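Local coordinates for Lin1840 protein (Listeria innocua serovar 6a, PDB 4ZOC) that probably hydrolyses terminal, non-reducing beta-D-glucosyl residues with release of beta-D-glucose, acting in beta-1,2-glucan breakdown as a family 3 glycoside hydrolase, at residues A194-V208 with V234-A246. The protein carries 2 engineered substitutions. Sequence-based numbering, arbitrary orientation.
Sequences AAYGAAEAGLEYNTV and VMTAFNVVDGIPA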
# COMPACT_ATOMS: atom_id res chain seq x y z
N ALA A 194 8.41 6.47 -14.31
CA ALA A 194 7.60 7.26 -13.41
C ALA A 194 7.12 6.44 -12.26
O ALA A 194 7.01 5.24 -12.41
CB ALA A 194 6.31 7.78 -14.08
N ALA A 195 6.86 7.14 -11.14
CA ALA A 195 6.06 6.66 -10.03
C ALA A 195 6.82 5.63 -9.16
O ALA A 195 6.23 4.87 -8.41
CB ALA A 195 4.75 6.10 -10.49
N TYR A 196 8.15 5.69 -9.22
CA TYR A 196 9.00 4.74 -8.56
C TYR A 196 8.79 4.72 -7.01
O TYR A 196 9.03 3.73 -6.35
CB TYR A 196 10.45 5.13 -8.96
CG TYR A 196 11.64 4.39 -8.46
CD1 TYR A 196 11.63 3.03 -8.20
CD2 TYR A 196 12.81 5.07 -8.28
CE1 TYR A 196 12.77 2.35 -7.72
CE2 TYR A 196 13.95 4.38 -7.91
CZ TYR A 196 13.93 3.06 -7.57
OH TYR A 196 15.07 2.41 -7.13
N GLY A 197 8.51 5.89 -6.45
CA GLY A 197 8.35 6.09 -4.97
C GLY A 197 7.16 5.32 -4.36
O GLY A 197 7.05 5.23 -3.13
N ALA A 198 6.31 4.75 -5.22
CA ALA A 198 5.15 3.98 -4.76
C ALA A 198 5.49 2.49 -4.61
O ALA A 198 4.62 1.68 -4.38
CB ALA A 198 3.96 4.20 -5.71
N ALA A 199 6.79 2.14 -4.62
CA ALA A 199 7.24 0.77 -4.42
C ALA A 199 6.45 0.10 -3.28
O ALA A 199 6.45 0.60 -2.10
CB ALA A 199 8.71 0.76 -4.05
N GLU A 200 5.81 -1.02 -3.61
CA GLU A 200 4.98 -1.72 -2.65
C GLU A 200 5.81 -2.17 -1.45
O GLU A 200 6.94 -2.65 -1.58
CB GLU A 200 4.27 -2.92 -3.29
CG GLU A 200 3.06 -3.49 -2.61
CD GLU A 200 2.28 -4.35 -3.61
OE1 GLU A 200 2.74 -5.48 -3.67
OE2 GLU A 200 1.27 -3.84 -4.31
N ALA A 201 5.23 -1.92 -0.28
CA ALA A 201 5.76 -2.28 1.03
C ALA A 201 7.11 -1.61 1.31
O ALA A 201 7.84 -2.12 2.11
CB ALA A 201 5.84 -3.80 1.19
N GLY A 202 7.44 -0.51 0.62
CA GLY A 202 8.69 0.17 0.84
C GLY A 202 9.91 -0.58 0.31
O GLY A 202 11.00 -0.18 0.52
N LEU A 203 9.68 -1.68 -0.43
CA LEU A 203 10.73 -2.61 -0.78
C LEU A 203 11.41 -2.15 -2.10
O LEU A 203 10.76 -1.85 -3.08
CB LEU A 203 10.10 -4.04 -0.93
CG LEU A 203 10.98 -5.14 -1.42
CD1 LEU A 203 12.22 -5.30 -0.52
CD2 LEU A 203 10.17 -6.46 -1.50
N GLU A 204 12.72 -2.03 -2.09
CA GLU A 204 13.40 -1.51 -3.28
C GLU A 204 13.10 -2.27 -4.53
O GLU A 204 13.03 -3.50 -4.58
CB GLU A 204 14.92 -1.45 -3.04
CG GLU A 204 15.63 -0.68 -4.06
CD GLU A 204 15.17 0.74 -4.07
OE1 GLU A 204 15.64 1.58 -3.25
OE2 GLU A 204 14.26 1.11 -4.90
N TYR A 205 12.87 -1.50 -5.60
CA TYR A 205 12.58 -1.99 -6.97
C TYR A 205 11.27 -2.66 -7.10
O TYR A 205 10.99 -3.20 -8.18
CB TYR A 205 13.69 -2.90 -7.54
CG TYR A 205 15.12 -2.47 -7.23
CD1 TYR A 205 15.64 -1.30 -7.75
CD2 TYR A 205 15.91 -3.22 -6.42
CE1 TYR A 205 16.93 -0.91 -7.46
CE2 TYR A 205 17.21 -2.83 -6.07
CZ TYR A 205 17.71 -1.69 -6.65
OH TYR A 205 18.96 -1.24 -6.44
N ASN A 206 10.49 -2.72 -6.02
CA ASN A 206 9.29 -3.55 -6.00
C ASN A 206 8.12 -2.94 -6.81
O ASN A 206 8.16 -1.75 -7.20
CB ASN A 206 8.83 -3.81 -4.56
CG ASN A 206 7.92 -5.00 -4.42
OD1 ASN A 206 7.87 -5.91 -5.27
ND2 ASN A 206 7.19 -5.01 -3.31
N THR A 207 7.14 -3.79 -7.10
CA THR A 207 5.91 -3.44 -7.81
C THR A 207 5.29 -2.09 -7.39
O THR A 207 5.19 -1.73 -6.23
CB THR A 207 4.89 -4.54 -7.51
OG1 THR A 207 5.41 -5.79 -7.94
CG2 THR A 207 3.54 -4.30 -8.16
N VAL A 208 4.88 -1.34 -8.41
CA VAL A 208 4.09 -0.10 -8.26
C VAL A 208 2.82 -0.36 -9.01
O VAL A 208 2.86 -0.85 -10.19
CB VAL A 208 4.81 1.07 -8.91
CG1 VAL A 208 3.94 2.30 -9.05
CG2 VAL A 208 6.09 1.41 -8.12
N VAL A 234 15.59 12.93 -19.44
CA VAL A 234 14.77 12.17 -18.53
C VAL A 234 15.38 10.79 -18.38
O VAL A 234 15.90 10.23 -19.34
CB VAL A 234 13.33 12.09 -19.04
CG1 VAL A 234 12.44 11.20 -18.14
CG2 VAL A 234 12.75 13.48 -19.08
N MET A 235 15.28 10.20 -17.19
CA MET A 235 15.79 8.85 -16.96
C MET A 235 14.62 7.92 -16.62
O MET A 235 13.69 8.34 -15.91
CB MET A 235 16.80 8.83 -15.77
CG MET A 235 17.30 7.46 -15.38
SD MET A 235 18.24 7.41 -13.86
CE MET A 235 19.69 8.36 -14.36
N THR A 236 14.64 6.70 -17.15
CA THR A 236 13.55 5.70 -16.86
C THR A 236 13.58 5.20 -15.40
O THR A 236 14.59 5.41 -14.71
CB THR A 236 13.65 4.49 -17.79
OG1 THR A 236 14.76 3.63 -17.40
CG2 THR A 236 13.69 4.95 -19.26
N ALA A 237 12.46 4.58 -14.96
CA ALA A 237 12.41 4.01 -13.62
C ALA A 237 12.61 2.47 -13.66
O ALA A 237 12.33 1.82 -14.64
CB ALA A 237 11.03 4.33 -13.00
N PHE A 238 13.04 1.92 -12.52
CA PHE A 238 13.14 0.50 -12.37
C PHE A 238 11.84 -0.28 -12.30
O PHE A 238 11.82 -1.50 -12.64
CB PHE A 238 13.92 0.18 -11.12
CG PHE A 238 15.36 0.55 -11.19
CD1 PHE A 238 16.19 -0.06 -12.15
CD2 PHE A 238 15.90 1.46 -10.31
CE1 PHE A 238 17.53 0.23 -12.18
CE2 PHE A 238 17.27 1.74 -10.35
CZ PHE A 238 18.06 1.17 -11.29
N ASN A 239 10.79 0.40 -11.87
CA ASN A 239 9.51 -0.29 -11.54
C ASN A 239 8.66 -0.52 -12.75
O ASN A 239 8.78 0.20 -13.75
CB ASN A 239 8.67 0.50 -10.55
CG ASN A 239 8.51 1.98 -10.94
OD1 ASN A 239 9.49 2.75 -10.90
ND2 ASN A 239 7.32 2.37 -11.36
N VAL A 240 7.79 -1.51 -12.65
CA VAL A 240 6.57 -1.51 -13.56
C VAL A 240 5.65 -0.31 -13.36
O VAL A 240 5.54 0.23 -12.26
CB VAL A 240 5.73 -2.79 -13.39
CG1 VAL A 240 6.50 -4.06 -13.72
CG2 VAL A 240 5.11 -2.91 -11.96
N VAL A 241 5.08 0.19 -14.44
CA VAL A 241 3.95 1.13 -14.44
C VAL A 241 2.81 0.36 -15.08
O VAL A 241 2.87 -0.06 -16.21
CB VAL A 241 4.32 2.40 -15.18
CG1 VAL A 241 3.13 3.33 -15.33
CG2 VAL A 241 5.43 3.13 -14.41
N ASP A 242 1.76 0.15 -14.29
CA ASP A 242 0.67 -0.72 -14.67
C ASP A 242 1.09 -2.00 -15.42
O ASP A 242 0.61 -2.32 -16.52
CB ASP A 242 -0.37 0.09 -15.44
CG ASP A 242 -1.75 -0.57 -15.41
OD1 ASP A 242 -1.96 -1.60 -14.79
OD2 ASP A 242 -2.61 0.01 -16.08
N GLY A 243 1.97 -2.76 -14.75
CA GLY A 243 2.40 -4.07 -15.19
C GLY A 243 3.50 -4.08 -16.26
O GLY A 243 4.02 -5.14 -16.52
N ILE A 244 3.86 -2.91 -16.82
CA ILE A 244 4.97 -2.87 -17.80
C ILE A 244 6.12 -2.08 -17.27
O ILE A 244 5.97 -0.90 -16.96
CB ILE A 244 4.52 -2.35 -19.17
CG1 ILE A 244 3.32 -3.14 -19.62
CG2 ILE A 244 5.62 -2.40 -20.20
CD1 ILE A 244 2.68 -2.53 -20.88
N PRO A 245 7.31 -2.74 -17.21
CA PRO A 245 8.50 -1.99 -16.77
C PRO A 245 8.63 -0.65 -17.46
O PRO A 245 8.55 -0.59 -18.71
CB PRO A 245 9.63 -2.94 -17.14
CG PRO A 245 9.02 -4.26 -16.99
CD PRO A 245 7.66 -4.10 -17.61
N ALA A 246 8.86 0.43 -16.71
CA ALA A 246 8.86 1.75 -17.30
C ALA A 246 9.76 1.85 -18.55
O ALA A 246 9.43 2.53 -19.54
CB ALA A 246 9.29 2.79 -16.25
O HOH W 1 8.50 -2.92 -10.22
O HOH W 2 12.29 -3.43 -10.59
O HOH W 3 1.44 -2.31 -11.95
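N239 reaches between A194, Y196 and V208. The contact joins the loops that follow two adjacent parallel strands, 187-193 and 233-236, of the TIM-barrel domain. The N239 side chain starts at CB, which packs on V208 CG2 at 3.7 Å. A chi1 of 49° tucks CG over its own backbone, so that it lies against Y196 CA and V208 CG2. N239 OD1 sits 3.1 Å from Y196 CA and also touches Y196 CB; it is buried and has no hydrogen-bond partner in the model. The amide plane is within 2° of the Y196 ring plane. N239 ND2 donates to A194 O almost straight, at 176°, and this bond lies in the amide plane. ND2 also bonds V240 O, from above that carbonyl plane. These two bonds fix the rotation of the amide. Next to N239, F238 joins Y196 and Y205 in an aromatic cluster. F238 also touches a bound beta-D-glucopyranose, while Y205 OH bonds E473 of the ligand pocket. The Y205 edge meets the F238 face, with centroids 5.2 Å apart. F238 turns its own edge to Y196 in an offset edge-to-face pair, bringing F238 CD2 to 3.4 Å from Y196 OH, which is hydrogen-bonded to R149.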